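Local coordinates for N-acetylmuramoyl-L-alanine amidase domain-containing protein SAOUHSC_02979 (PDB 5T1Q) that probably hydrolyses amide bonds of cell-wall peptidoglycan, this C-terminal piece of the secreted protein joining a glucosaminidase-type domain to a CHAP domain, at residues N3-T8 against G110-F115; Q28-A33 against P121-E126. One frame throughout, in Å; residues are numbered along the deposited sequence.

Interaction 1: N3-T8 against G110-F115; sequences NPQLPT and GIKGAF
The side-chain amide of Gln5 docks on the backbone of the 110-115 loop with both of its polar atoms. Gln5 OE1 takes the N-H of Lys112 at 2.7 Å; this bond is nearly straight (167° at the hydrogen) and lies in the plane of the side-chain carbonyl. Gln5 NE2 gives a longer bond to Gly110 O, 3.2 Å away and close to the plane of the amide. The two bonds reach backbone atoms before and after Ile111, which fixes the rotation of the amide. A bend at chi2 (-61°) folds the Gln5 chain back toward the loop, although its CB starts off pointing away.

Lys112 answers in the opposite sense, its aliphatic chain running alongside the backbone of 4-6. Lys112 CE comes to 3.2 Å from Pro4 O, and beyond the bend at chi3 (62°) Lys112 NZ donates to Leu6 O at 2.9 Å, approaching from above that carbonyl plane. The ammonium also forms a salt bridge with Glu11, and a water bound to Gln5 O at 2.8 Å makes a weak contact with it.

Within 3-8 the receiving backbone is shaped by a type I turn from Asn3 to Leu6. Asn3 OD1 accepts from Gln5 N at 3.0 Å, an Asx turn.

Thr8 is the N-cap of helix 9-13, which carries Glu11, so the lysine ties the loop to the start of that helix. The 110-115 loop is itself held by strand 131-140 of the neighbouring hairpin, through backbone bonds of Ile111 with Arg140 and Gly113 with Gly138.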
loop_
_atom_site.group_PDB
_atom_site.type_symbol
_atom_site.label_atom_id
_atom_site.label_comp_id
_atom_site.label_asym_id
_atom_site.label_seq_id
_atom_site.Cartn_x
_atom_site.Cartn_y
_atom_site.Cartn_z
ATOM N N ASN A 3 -18.207 4.455 -14.309
ATOM C CA ASN A 3 -16.838 3.877 -14.380
ATOM C C ASN A 3 -16.684 2.625 -13.487
ATOM O O ASN A 3 -16.707 2.734 -12.259
ATOM C CB ASN A 3 -15.815 4.958 -13.982
ATOM C CG ASN A 3 -14.355 4.508 -14.120
ATOM O OD1 ASN A 3 -14.046 3.325 -14.284
ATOM N ND2 ASN A 3 -13.445 5.474 -14.036
ATOM N N PRO A 4 -16.519 1.435 -14.104
ATOM C CA PRO A 4 -16.373 0.187 -13.331
ATOM C C PRO A 4 -15.179 0.106 -12.349
ATOM O O PRO A 4 -15.252 -0.654 -11.377
ATOM C CB PRO A 4 -16.245 -0.882 -14.422
ATOM C CG PRO A 4 -16.979 -0.311 -15.583
ATOM C CD PRO A 4 -16.641 1.151 -15.549
ATOM N N GLN A 5 -14.095 0.843 -12.609
ATOM C CA GLN A 5 -12.941 0.845 -11.699
ATOM C C GLN A 5 -13.187 1.572 -10.377
ATOM O O GLN A 5 -12.386 1.456 -9.450
ATOM C CB GLN A 5 -11.683 1.434 -12.365
ATOM C CG GLN A 5 -10.895 0.443 -13.189
ATOM C CD GLN A 5 -10.384 -0.717 -12.359
ATOM O OE1 GLN A 5 -10.782 -1.850 -12.576
ATOM N NE2 GLN A 5 -9.547 -0.431 -11.367
ATOM N N LEU A 6 -14.274 2.330 -10.290
ATOM C CA LEU A 6 -14.575 3.074 -9.067
ATOM C C LEU A 6 -15.731 2.393 -8.352
ATOM O O LEU A 6 -16.347 1.489 -8.917
ATOM C CB LEU A 6 -14.884 4.536 -9.403
ATOM C CG LEU A 6 -13.772 5.283 -10.158
ATOM C CD1 LEU A 6 -14.250 6.675 -10.537
ATOM C CD2 LEU A 6 -12.477 5.364 -9.354
ATOM N N PRO A 7 -15.989 2.771 -7.085
ATOM C CA PRO A 7 -17.104 2.151 -6.368
ATOM C C PRO A 7 -18.461 2.438 -7.002
ATOM O O PRO A 7 -18.749 3.578 -7.362
ATOM C CB PRO A 7 -17.040 2.794 -4.975
ATOM C CG PRO A 7 -15.635 3.249 -4.821
ATOM C CD PRO A 7 -15.164 3.613 -6.197
ATOM N N THR A 8 -19.269 1.397 -7.149
ATOM C CA THR A 8 -20.614 1.531 -7.681
ATOM C C THR A 8 -21.558 1.891 -6.541
ATOM O O THR A 8 -21.179 1.845 -5.369
ATOM C CB THR A 8 -21.107 0.223 -8.312
ATOM O OG1 THR A 8 -21.132 -0.804 -7.313
ATOM C CG2 THR A 8 -20.198 -0.196 -9.459
ATOM N N GLY A 110 -5.227 -4.788 -10.487
ATOM C CA GLY A 110 -6.435 -4.509 -9.711
ATOM C C GLY A 110 -7.616 -4.085 -10.569
ATOM O O GLY A 110 -8.371 -3.182 -10.201
ATOM N N ILE A 111 -7.778 -4.740 -11.712
ATOM C CA ILE A 111 -8.871 -4.423 -12.626
ATOM C C ILE A 111 -10.115 -5.172 -12.172
ATOM O O ILE A 111 -10.087 -6.397 -12.040
ATOM C CB ILE A 111 -8.533 -4.788 -14.083
ATOM C CG1 ILE A 111 -7.210 -4.138 -14.497
ATOM C CG2 ILE A 111 -9.653 -4.338 -15.027
ATOM C CD1 ILE A 111 -6.765 -4.482 -15.904
ATOM N N LYS A 112 -11.195 -4.423 -11.944
ATOM C CA LYS A 112 -12.480 -4.983 -11.509
ATOM C C LYS A 112 -13.269 -5.601 -12.671
ATOM O O LYS A 112 -12.986 -5.321 -13.830
ATOM C CB LYS A 112 -13.327 -3.905 -10.826
ATOM C CG LYS A 112 -12.789 -3.465 -9.463
ATOM C CD LYS A 112 -13.485 -2.218 -8.922
ATOM C CE LYS A 112 -14.969 -2.422 -8.686
ATOM N NZ LYS A 112 -15.626 -1.205 -8.117
ATOM N N GLY A 113 -14.242 -6.451 -12.333
ATOM C CA GLY A 113 -15.101 -7.118 -13.313
ATOM C C GLY A 113 -14.793 -8.607 -13.450
ATOM O O GLY A 113 -14.471 -9.284 -12.470
ATOM N N ALA A 114 -14.913 -9.106 -14.678
ATOM C CA ALA A 114 -14.637 -10.505 -14.997
ATOM C C ALA A 114 -13.891 -10.588 -16.326
ATOM O O ALA A 114 -13.992 -9.690 -17.158
ATOM C CB ALA A 114 -15.928 -11.293 -15.066
ATOM N N PHE A 115 -13.108 -11.652 -16.493
ATOM C CA PHE A 115 -12.336 -11.879 -17.715
ATOM C C PHE A 115 -12.709 -13.241 -18.274
ATOM O O PHE A 115 -12.477 -14.265 -17.625
ATOM C CB PHE A 115 -10.844 -11.825 -17.412
ATOM C CG PHE A 115 -9.969 -12.143 -18.594
ATOM C CD1 PHE A 115 -9.640 -11.161 -19.520
ATOM C CD2 PHE A 115 -9.462 -13.426 -18.775
ATOM C CE1 PHE A 115 -8.830 -11.452 -20.606
ATOM C CE2 PHE A 115 -8.648 -13.722 -19.857
ATOM C CZ PHE A 115 -8.333 -12.733 -20.775
HETATM O O HOH W 1 -13.355 0.905 -6.837
#

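Interaction 2: Q28-A33 against P121-E126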
loop_
_atom_site.group_PDB
_atom_site.type_symbol
_atom_site.label_atom_id
_atom_site.label_comp_id
_atom_site.label_asym_id
_atom_site.label_seq_id
_atom_site.Cartn_x
_atom_site.Cartn_y
_atom_site.Cartn_z
ATOM N N GLN A 28 -7.351 -14.132 4.410
ATOM C CA GLN A 28 -6.278 -13.832 3.467
ATOM C C GLN A 28 -6.643 -14.006 1.999
ATOM O O GLN A 28 -6.104 -13.293 1.157
ATOM C CB GLN A 28 -5.054 -14.691 3.769
ATOM C CG GLN A 28 -4.478 -14.440 5.146
ATOM C CD GLN A 28 -3.197 -15.196 5.387
ATOM O OE1 GLN A 28 -2.669 -15.863 4.486
ATOM N NE2 GLN A 28 -2.686 -15.109 6.610
ATOM N N LYS A 29 -7.557 -14.925 1.694
ATOM C CA LYS A 29 -7.932 -15.175 0.305
ATOM C C LYS A 29 -8.768 -14.058 -0.314
ATOM O O LYS A 29 -8.904 -14.023 -1.530
ATOM C CB LYS A 29 -8.678 -16.512 0.133
ATOM C CG LYS A 29 -10.128 -16.502 0.604
ATOM C CD LYS A 29 -10.897 -17.738 0.150
ATOM C CE LYS A 29 -12.377 -17.609 0.496
ATOM N NZ LYS A 29 -13.200 -18.720 -0.066
ATOM N N ASP A 30 -9.365 -13.186 0.504
ATOM C CA ASP A 30 -10.183 -12.081 -0.032
ATOM C C ASP A 30 -9.745 -10.691 0.450
ATOM O O ASP A 30 -10.539 -9.753 0.467
ATOM C CB ASP A 30 -11.682 -12.316 0.229
ATOM C CG ASP A 30 -12.051 -12.272 1.709
ATOM O OD1 ASP A 30 -11.264 -11.749 2.536
ATOM O OD2 ASP A 30 -13.157 -12.762 2.036
ATOM N N THR A 31 -8.480 -10.566 0.831
ATOM C CA THR A 31 -7.949 -9.283 1.252
ATOM C C THR A 31 -6.753 -8.954 0.383
ATOM O O THR A 31 -5.839 -9.765 0.222
ATOM C CB THR A 31 -7.594 -9.247 2.753
ATOM O OG1 THR A 31 -6.625 -10.260 3.055
ATOM C CG2 THR A 31 -8.852 -9.455 3.593
ATOM N N ARG A 32 -6.792 -7.768 -0.205
ATOM C CA ARG A 32 -5.728 -7.307 -1.077
ATOM C C ARG A 32 -4.516 -6.800 -0.314
ATOM O O ARG A 32 -4.553 -6.572 0.897
ATOM C CB ARG A 32 -6.215 -6.152 -1.961
ATOM C CG ARG A 32 -7.311 -6.496 -2.959
ATOM C CD ARG A 32 -7.615 -5.302 -3.869
ATOM N NE ARG A 32 -6.471 -4.928 -4.709
ATOM C CZ ARG A 32 -6.421 -3.865 -5.522
ATOM N NH1 ARG A 32 -5.324 -3.640 -6.238
ATOM N NH2 ARG A 32 -7.454 -3.029 -5.629
ATOM N N ALA A 33 -3.433 -6.652 -1.060
ATOM C CA ALA A 33 -2.226 -6.045 -0.581
ATOM C C ALA A 33 -1.834 -5.067 -1.687
ATOM O O ALA A 33 -1.902 -5.405 -2.871
ATOM C CB ALA A 33 -1.142 -7.082 -0.352
ATOM N N PRO A 121 -13.978 -12.439 -5.838
ATOM C CA PRO A 121 -14.338 -11.357 -4.915
ATOM C C PRO A 121 -13.226 -10.980 -3.925
ATOM O O PRO A 121 -12.597 -11.855 -3.328
ATOM C CB PRO A 121 -15.550 -11.926 -4.166
ATOM C CG PRO A 121 -15.337 -13.396 -4.185
ATOM C CD PRO A 121 -14.695 -13.692 -5.513
ATOM N N PHE A 122 -12.992 -9.680 -3.777
ATOM C CA PHE A 122 -11.988 -9.157 -2.840
ATOM C C PHE A 122 -12.453 -7.897 -2.167
ATOM O O PHE A 122 -13.197 -7.105 -2.751
ATOM C CB PHE A 122 -10.666 -8.821 -3.545
ATOM C CG PHE A 122 -9.709 -9.965 -3.629
ATOM C CD1 PHE A 122 -9.791 -10.887 -4.660
ATOM C CD2 PHE A 122 -8.708 -10.113 -2.680
ATOM C CE1 PHE A 122 -8.893 -11.942 -4.739
ATOM C CE2 PHE A 122 -7.818 -11.169 -2.747
ATOM C CZ PHE A 122 -7.910 -12.084 -3.780
ATOM N N ASN A 123 -12.013 -7.733 -0.920
ATOM C CA ASN A 123 -12.224 -6.500 -0.189
ATOM C C ASN A 123 -11.139 -5.573 -0.717
ATOM O O ASN A 123 -9.991 -5.987 -0.895
ATOM C CB ASN A 123 -12.116 -6.732 1.312
ATOM C CG ASN A 123 -13.236 -7.603 1.825
ATOM O OD1 ASN A 123 -14.415 -7.337 1.563
ATOM N ND2 ASN A 123 -12.884 -8.650 2.546
ATOM N N THR A 124 -11.503 -4.338 -1.008
ATOM C CA THR A 124 -10.574 -3.409 -1.609
ATOM C C THR A 124 -10.718 -2.060 -0.901
ATOM O O THR A 124 -11.832 -1.619 -0.597
ATOM C CB THR A 124 -10.785 -3.356 -3.152
ATOM O OG1 THR A 124 -9.722 -2.639 -3.786
ATOM C CG2 THR A 124 -12.111 -2.738 -3.519
ATOM N N LEU A 125 -9.581 -1.422 -0.634
ATOM C CA LEU A 125 -9.557 -0.180 0.118
ATOM C C LEU A 125 -9.771 1.036 -0.761
ATOM O O LEU A 125 -9.205 1.150 -1.855
ATOM C CB LEU A 125 -8.243 -0.054 0.876
ATOM C CG LEU A 125 -7.933 -1.217 1.822
ATOM C CD1 LEU A 125 -6.498 -1.123 2.333
ATOM C CD2 LEU A 125 -8.933 -1.270 2.965
ATOM N N GLU A 126 -10.577 1.951 -0.254
ATOM C CA GLU A 126 -10.933 3.155 -0.955
ATOM C C GLU A 126 -10.724 4.322 -0.005
ATOM O O GLU A 126 -10.508 4.140 1.205
ATOM C CB GLU A 126 -12.413 3.087 -1.351
ATOM C CG GLU A 126 -12.856 1.852 -2.143
ATOM C CD GLU A 126 -12.329 1.796 -3.568
ATOM O OE1 GLU A 126 -11.740 2.788 -4.056
ATOM O OE2 GLU A 126 -12.526 0.748 -4.225
HETATM O O HOH W 2 -12.016 -14.344 -2.456
HETATM O O HOH W 3 -8.484 -5.677 1.266
#
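A two-stranded β-hairpin, strands 119-128 and 131-140 of the glucosaminidase-type domain, receives the irregular segment 28-33 along the edge of its first strand. Residues 29-32 and 121-124 run in roughly the same direction, 32° apart, and form a single parallel β bridge between Thr31 and Asn123. Its direct bond is Asn123 N to Asp30 O, 2.9 Å and almost straight. A water fills the place of the bridge's second bond, accepting from Arg32 N and donating to Asn123 O at 2.7 Å. Another water donates to Pro121 O and, over a long bond, to Lys29 O, so two of the backbone links go through water.

The Phe122 ring packs against the incoming backbone. Phe122 CZ lies 3.1 Å from Lys29 O and Phe122 CD2 3.3 Å from Asp30 C, both met obliquely to the ring, while Thr31 C sits at the ring edge. The side chains of Asp30 and Asn123 lie side by side and point the same way, their carboxylate and amide planes turned 66° from each other. The Asn123 amide is also tied to the hairpin's second strand through OD1 and Asn136.

Arg32 crosses Phe122 at about a right angle, Arg32 CG 3.9 Å from Phe122 CD2, and then runs beside Thr124. Its NH1 forms a salt bridge with Glu92 on helix 82-93, so one guanidinium spans helix and hairpin. With Thr124 OG1 set anti to the backbone N (chi1 -169°), that hydroxyl receives Arg32 NH2 at 2.9 Å, near the guanidinium plane.

In the fold
Interactions 1 and 2 are neighbours, their centres 13 Å apart, and both lay chain from the start of this fragment, without regular structure, against the glucosaminidase-type domain. They touch at two points: Arg32 NH1 of interaction 2 packs 3.7 Å from Gly110 CA of interaction 1, and Pro7 CG lies 3.8 Å from Glu126 CD. Strand 131-140 links them further, as it pairs with both 110-115 and 121-126. Along the sequence the segments alternate, so the two contacts cross. A sodium site formed by His276, Asn279, Asn280 and Glu302 belongs to the CHAP part, as does a probable Cys253-His314-Glu331 triad; neither includes residues of these contacts.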